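Local structure of probable Thioesterase (Bartonella henselae, 3HM0) at residues A57-F62 against Q129-G134; E61-G66 against M97-S102. The protein is a probable thioesterase of the hotdog-fold type, expected to hydrolyse thioester bonds, though its natural substrate is not established. All blocks are in the same frame, centred on the assembly; numbering follows the deposited sequence.

In the fold
Both contacts are buried and join helix 58-72 to the antiparallel sheet that wraps it, in the strand order 37-42, 110-120, 124-133, 136-149, 90-101 of a hotdog fold. Contact 1 reaches the inner strand 124-133, contact 2 the strand 90-101 at the edge of the chain's own sheet, which continues into that of a second subunit. Neither has a hydrogen bond between its segments: contact 1 brings one isoleucine methyl to two aromatic residues and a carbonyl oxygen of the helix, contact 2 a methionine methyl and an isoleucine branch to one phenylalanine ring. Between the contacts, Gln129 NE2 lies 2.8 Å from Phe63 O, a probable hydrogen bond, and Ile131 CG1 packs 3.6 Å from Phe63 CE1.

Contact 1: residues A57-F62 against Q129-G134; sequences ARYLEF and QYILHG
Ile131 has CG1 beside its backbone N (chi1 -66°) and CD1 extended beyond it (chi2 172°), which sends the terminal methyl out from the strand toward the helix. On the other side, Tyr59 and Phe62 both place CG opposite their carbonyl carbon, with chi1 of -66° in Tyr59. The methyl meets these two side chains where they leave the helix near its beginning. Ile131 CD1 is 4.1 Å from Tyr59 CD1, approaching that ring obliquely, and 4.0 Å from Phe62 CB. It also rests 3.9 Å from the carbonyl oxygen Tyr59 O, so a single methyl group meets both side chain and backbone of the helix. Phe62 meets the strand through its CB, while its ring leads away to Leu111 and Ile113 of strand 110-120. The Tyr59 ring touches Val139 of strand 136-149, and its hydroxyl is hydrogen-bonded to the backbone N of Ala105. Away from the strand, Arg58 and Glu61 form salt bridges with Glu61 and Arg58 of a third subunit, and Arg58 with Asp47 of its own chain. Alongside, backbone hydrogen bonds of Ile131 with Leu138 and Val139 join its strand to 136-149. The helix packs on the concave side of the antiparallel sheet, as in the hotdog fold, and the contact rests on dispersion and the exclusion of water, with no directional bond between the segments.

Contact 2: residues E61-G66 against M97-S102; sequences EFFERG and MEINFS
Phe63 directs its ring from the helix to the strand and meets Met97 and Ile99, two residues on the same side of strand 90-101. The closer approach is made by Met97, whose CE methyl lies 3.9 Å from Phe63 CD2. Its side chain starts with CG anti to the backbone N (chi1 -167°) and stays extended to the end, which carries CE from the strand toward the helix. The methyl reaches the ring obliquely. Ile99 comes in differently: its branch methyl CG2 sits at the ring's edge, near the ring plane, 4.3 Å from Phe63 CE2. The same CG2 lies on a face of the Phe101 ring, 3.5 Å above its plane and offset toward the rim, and thus stands between two aromatic rings. The CA atoms of Phe63 and Ile99, the nearest across the two segments, are 10.4 Å apart, leaving side chains alone to bridge the distance.

Beyond this apolar group the contact is loose. The alternate residues Glu98 and Asn100 turn to the other side of the strand and are partly exposed; Glu98 OE2 is hydrogen-bonded to His96 NE2 of a second subunit.

Around the contact, Phe63 also packs on Val139 and Ala141 of strand 136-149, and Ile99 shares Val139 with it. Backbone hydrogen bonds of Glu98 with Lys142 and of Asn100 with Thr140 hold 90-101 against that strand. Along its other edge, residues 97 to 100 pair antiparallel with a strand of the second subunit, carrying the sheet on across the interface as in hotdog dimers, while helix 58-72 lies against its inner face.

Contact 1: residues A57-F62 against Q129-G134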
loop_
_atom_site.group_PDB
_atom_site.type_symbol
_atom_site.label_atom_id
_atom_site.label_comp_id
_atom_site.label_asym_id
_atom_site.label_seq_id
_atom_site.Cartn_x
_atom_site.Cartn_y
_atom_site.Cartn_z
ATOM N N ALA A 57 9.010 2.704 -2.012
ATOM C CA ALA A 57 7.897 3.562 -1.555
ATOM C C ALA A 57 7.482 3.312 -0.105
ATOM O O ALA A 57 6.880 4.178 0.494
ATOM C CB ALA A 57 6.677 3.450 -2.494
ATOM N N ARG A 58 7.795 2.146 0.467
ATOM C CA ARG A 58 7.422 1.900 1.858
ATOM C C ARG A 58 8.238 2.758 2.834
ATOM O O ARG A 58 7.734 3.119 3.907
ATOM C CB ARG A 58 7.450 0.408 2.245
ATOM C CG ARG A 58 6.666 -0.531 1.319
ATOM C CD ARG A 58 5.159 -0.525 1.553
ATOM N NE ARG A 58 4.881 -0.992 2.911
ATOM C CZ ARG A 58 3.715 -1.441 3.360
ATOM N NH1 ARG A 58 2.659 -1.510 2.568
ATOM N NH2 ARG A 58 3.621 -1.843 4.618
ATOM N N TYR A 59 9.470 3.112 2.457
ATOM C CA TYR A 59 10.262 4.059 3.271
ATOM C C TYR A 59 9.512 5.357 3.488
ATOM O O TYR A 59 9.640 5.950 4.544
ATOM C CB TYR A 59 11.647 4.371 2.669
ATOM C CG TYR A 59 12.597 3.200 2.633
ATOM C CD1 TYR A 59 13.122 2.673 3.805
ATOM C CD2 TYR A 59 12.980 2.624 1.419
ATOM C CE1 TYR A 59 14.001 1.601 3.777
ATOM C CE2 TYR A 59 13.885 1.533 1.378
ATOM C CZ TYR A 59 14.386 1.039 2.569
ATOM O OH TYR A 59 15.263 -0.031 2.577
ATOM N N LEU A 60 8.728 5.796 2.506
ATOM C CA LEU A 60 7.895 6.990 2.687
ATOM C C LEU A 60 6.768 6.781 3.718
ATOM O O LEU A 60 6.332 7.738 4.348
ATOM C CB LEU A 60 7.301 7.486 1.372
ATOM C CG LEU A 60 8.120 8.290 0.356
ATOM C CD1 LEU A 60 9.152 7.420 -0.393
ATOM C CD2 LEU A 60 7.139 8.935 -0.634
ATOM N N GLU A 61 6.296 5.545 3.879
ATOM C CA GLU A 61 5.328 5.245 4.943
ATOM C C GLU A 61 5.984 5.371 6.288
ATOM O O GLU A 61 5.400 5.957 7.203
ATOM C CB GLU A 61 4.666 3.864 4.764
ATOM C CG GLU A 61 3.642 3.893 3.629
ATOM C CD GLU A 61 2.837 2.643 3.534
ATOM O OE1 GLU A 61 2.838 1.873 4.507
ATOM O OE2 GLU A 61 2.206 2.436 2.482
ATOM N N PHE A 62 7.204 4.843 6.398
ATOM C CA PHE A 62 7.974 4.949 7.630
ATOM C C PHE A 62 8.290 6.414 7.973
ATOM O O PHE A 62 8.148 6.831 9.123
ATOM C CB PHE A 62 9.250 4.097 7.558
ATOM C CG PHE A 62 9.003 2.591 7.510
ATOM C CD1 PHE A 62 8.211 1.959 8.460
ATOM C CD2 PHE A 62 9.611 1.805 6.536
ATOM C CE1 PHE A 62 7.992 0.588 8.421
ATOM C CE2 PHE A 62 9.407 0.410 6.502
ATOM C CZ PHE A 62 8.582 -0.187 7.443
ATOM N N GLN A 129 14.550 13.982 7.743
ATOM C CA GLN A 129 14.275 12.660 8.307
ATOM C C GLN A 129 15.346 11.675 7.929
ATOM O O GLN A 129 15.894 11.771 6.841
ATOM C CB GLN A 129 12.896 12.167 7.880
ATOM C CG GLN A 129 11.777 13.100 8.270
ATOM C CD GLN A 129 10.429 12.441 8.191
ATOM O OE1 GLN A 129 9.729 12.576 7.178
ATOM N NE2 GLN A 129 10.050 11.708 9.253
ATOM N N TYR A 130 15.632 10.735 8.829
ATOM C CA TYR A 130 16.629 9.695 8.614
ATOM C C TYR A 130 16.104 8.307 9.017
ATOM O O TYR A 130 15.325 8.167 9.970
ATOM C CB TYR A 130 17.930 10.017 9.383
ATOM C CG TYR A 130 18.575 11.340 8.991
ATOM C CD1 TYR A 130 19.430 11.427 7.896
ATOM C CD2 TYR A 130 18.308 12.508 9.706
ATOM C CE1 TYR A 130 20.001 12.642 7.519
ATOM C CE2 TYR A 130 18.876 13.730 9.340
ATOM C CZ TYR A 130 19.726 13.791 8.247
ATOM O OH TYR A 130 20.288 15.006 7.882
ATOM N N ILE A 131 16.538 7.279 8.291
ATOM C CA ILE A 131 16.211 5.916 8.658
ATOM C C ILE A 131 17.474 5.091 8.827
ATOM O O ILE A 131 18.233 4.903 7.885
ATOM C CB ILE A 131 15.203 5.249 7.680
ATOM C CG1 ILE A 131 13.842 5.963 7.762
ATOM C CG2 ILE A 131 15.044 3.755 8.012
ATOM C CD1 ILE A 131 12.837 5.547 6.750
ATOM N N LEU A 132 17.691 4.607 10.048
ATOM C CA LEU A 132 18.840 3.756 10.340
ATOM C C LEU A 132 18.398 2.381 10.800
ATOM O O LEU A 132 17.305 2.210 11.364
ATOM C CB LEU A 132 19.720 4.358 11.449
ATOM C CG LEU A 132 20.243 5.769 11.226
ATOM C CD1 LEU A 132 19.221 6.768 11.689
ATOM C CD2 LEU A 132 21.580 5.956 11.959
ATOM N N HIS A 133 19.270 1.413 10.551
ATOM C CA HIS A 133 19.208 0.157 11.232
ATOM C C HIS A 133 20.432 0.053 12.149
ATOM O O HIS A 133 21.552 -0.157 11.677
ATOM C CB HIS A 133 19.160 -0.996 10.243
ATOM C CG HIS A 133 19.197 -2.328 10.908
ATOM N ND1 HIS A 133 20.097 -3.309 10.556
ATOM C CD2 HIS A 133 18.477 -2.828 11.942
ATOM C CE1 HIS A 133 19.916 -4.367 11.329
ATOM N NE2 HIS A 133 18.936 -4.102 12.177
ATOM N N GLY A 134 20.203 0.198 13.456
ATOM C CA GLY A 134 21.283 0.363 14.420
ATOM C C GLY A 134 22.019 1.665 14.155
ATOM O O GLY A 134 21.444 2.753 14.265
#

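Contact 2: residues E61-G66 against M97-S102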
loop_
_atom_site.group_PDB
_atom_site.type_symbol
_atom_site.label_atom_id
_atom_site.label_comp_id
_atom_site.label_asym_id
_atom_site.label_seq_id
_atom_site.Cartn_x
_atom_site.Cartn_y
_atom_site.Cartn_z
ATOM N N GLU A 61 6.296 5.545 3.879
ATOM C CA GLU A 61 5.328 5.245 4.943
ATOM C C GLU A 61 5.984 5.371 6.288
ATOM O O GLU A 61 5.400 5.957 7.203
ATOM C CB GLU A 61 4.666 3.864 4.764
ATOM C CG GLU A 61 3.642 3.893 3.629
ATOM C CD GLU A 61 2.837 2.643 3.534
ATOM O OE1 GLU A 61 2.838 1.873 4.507
ATOM O OE2 GLU A 61 2.206 2.436 2.482
ATOM N N PHE A 62 7.204 4.843 6.398
ATOM C CA PHE A 62 7.974 4.949 7.630
ATOM C C PHE A 62 8.290 6.414 7.973
ATOM O O PHE A 62 8.148 6.831 9.123
ATOM C CB PHE A 62 9.250 4.097 7.558
ATOM C CG PHE A 62 9.003 2.591 7.510
ATOM C CD1 PHE A 62 8.211 1.959 8.460
ATOM C CD2 PHE A 62 9.611 1.805 6.536
ATOM C CE1 PHE A 62 7.992 0.588 8.421
ATOM C CE2 PHE A 62 9.407 0.410 6.502
ATOM C CZ PHE A 62 8.582 -0.187 7.443
ATOM N N PHE A 63 8.686 7.209 6.977
ATOM C CA PHE A 63 8.901 8.651 7.194
ATOM C C PHE A 63 7.646 9.354 7.674
ATOM O O PHE A 63 7.736 10.215 8.534
ATOM C CB PHE A 63 9.393 9.348 5.920
ATOM C CG PHE A 63 10.846 9.130 5.624
ATOM C CD1 PHE A 63 11.817 9.335 6.618
ATOM C CD2 PHE A 63 11.258 8.761 4.350
ATOM C CE1 PHE A 63 13.189 9.161 6.353
ATOM C CE2 PHE A 63 12.631 8.584 4.066
ATOM C CZ PHE A 63 13.600 8.786 5.082
ATOM N N GLU A 64 6.489 9.001 7.095
ATOM C CA GLU A 64 5.185 9.510 7.535
ATOM C C GLU A 64 4.894 9.185 9.026
ATOM O O GLU A 64 4.416 10.044 9.761
ATOM C CB GLU A 64 4.064 8.996 6.626
ATOM C CG GLU A 64 2.731 9.765 6.701
ATOM C CD GLU A 64 1.561 8.834 7.043
ATOM O OE1 GLU A 64 1.177 7.992 6.201
ATOM O OE2 GLU A 64 1.020 8.939 8.176
ATOM N N ARG A 65 5.205 7.961 9.460
ATOM C CA ARG A 65 5.131 7.573 10.882
ATOM C C ARG A 65 5.968 8.491 11.769
ATOM O O ARG A 65 5.526 8.896 12.849
ATOM C CB ARG A 65 5.562 6.104 11.101
ATOM C CG ARG A 65 4.640 5.099 10.422
ATOM C CD ARG A 65 4.870 3.676 10.901
ATOM N NE ARG A 65 4.508 2.746 9.827
ATOM C CZ ARG A 65 4.716 1.435 9.838
ATOM N NH1 ARG A 65 4.365 0.704 8.792
ATOM N NH2 ARG A 65 5.288 0.860 10.879
ATOM N N GLY A 66 7.171 8.816 11.305
ATOM C CA GLY A 66 8.071 9.705 12.039
ATOM C C GLY A 66 7.440 11.066 12.244
ATOM O O GLY A 66 7.414 11.570 13.355
ATOM N N MET A 97 9.681 16.598 -1.761
ATOM C CA MET A 97 10.424 15.608 -1.014
ATOM C C MET A 97 11.695 15.207 -1.798
ATOM O O MET A 97 11.645 15.045 -3.012
ATOM C CB MET A 97 9.511 14.420 -0.764
ATOM C CG MET A 97 10.026 13.449 0.241
ATOM S SD MET A 97 8.780 12.217 0.734
ATOM C CE MET A 97 9.614 11.609 2.213
ATOM N N GLU A 98 12.815 15.085 -1.091
ATOM C CA GLU A 98 14.066 14.563 -1.628
ATOM C C GLU A 98 14.462 13.347 -0.852
ATOM O O GLU A 98 14.689 13.437 0.357
ATOM C CB GLU A 98 15.216 15.565 -1.475
ATOM C CG GLU A 98 15.663 16.201 -2.788
ATOM C CD GLU A 98 17.166 16.054 -3.058
ATOM O OE1 GLU A 98 17.982 16.350 -2.142
ATOM O OE2 GLU A 98 17.524 15.655 -4.200
ATOM N N ILE A 99 14.593 12.212 -1.534
ATOM C CA ILE A 99 15.030 10.983 -0.859
ATOM C C ILE A 99 16.319 10.414 -1.436
ATOM O O ILE A 99 16.515 10.331 -2.650
ATOM C CB ILE A 99 13.940 9.878 -0.864
ATOM C CG1 ILE A 99 12.568 10.474 -0.579
ATOM C CG2 ILE A 99 14.276 8.761 0.135
ATOM C CD1 ILE A 99 11.864 10.981 -1.822
ATOM N N ASN A 100 17.184 10.014 -0.523
ATOM C CA ASN A 100 18.382 9.286 -0.873
ATOM C C ASN A 100 18.315 7.857 -0.350
ATOM O O ASN A 100 18.209 7.651 0.863
ATOM C CB ASN A 100 19.616 10.006 -0.306
ATOM C CG ASN A 100 20.923 9.370 -0.769
ATOM O OD1 ASN A 100 21.069 9.005 -1.946
ATOM N ND2 ASN A 100 21.881 9.233 0.154
ATOM N N PHE A 101 18.375 6.879 -1.249
ATOM C CA PHE A 101 18.357 5.461 -0.846
ATOM C C PHE A 101 19.754 4.832 -0.836
ATOM O O PHE A 101 20.214 4.326 -1.864
ATOM C CB PHE A 101 17.420 4.645 -1.747
ATOM C CG PHE A 101 16.001 5.207 -1.855
ATOM C CD1 PHE A 101 14.987 4.744 -1.030
ATOM C CD2 PHE A 101 15.684 6.172 -2.801
ATOM C CE1 PHE A 101 13.694 5.257 -1.143
ATOM C CE2 PHE A 101 14.393 6.665 -2.916
ATOM C CZ PHE A 101 13.395 6.203 -2.096
ATOM N N SER A 102 20.425 4.852 0.314
ATOM C CA SER A 102 21.819 4.395 0.383
ATOM C C SER A 102 21.971 2.900 0.597
ATOM O O SER A 102 22.745 2.254 -0.087
ATOM C CB SER A 102 22.598 5.106 1.503
ATOM O OG SER A 102 22.317 6.485 1.530
#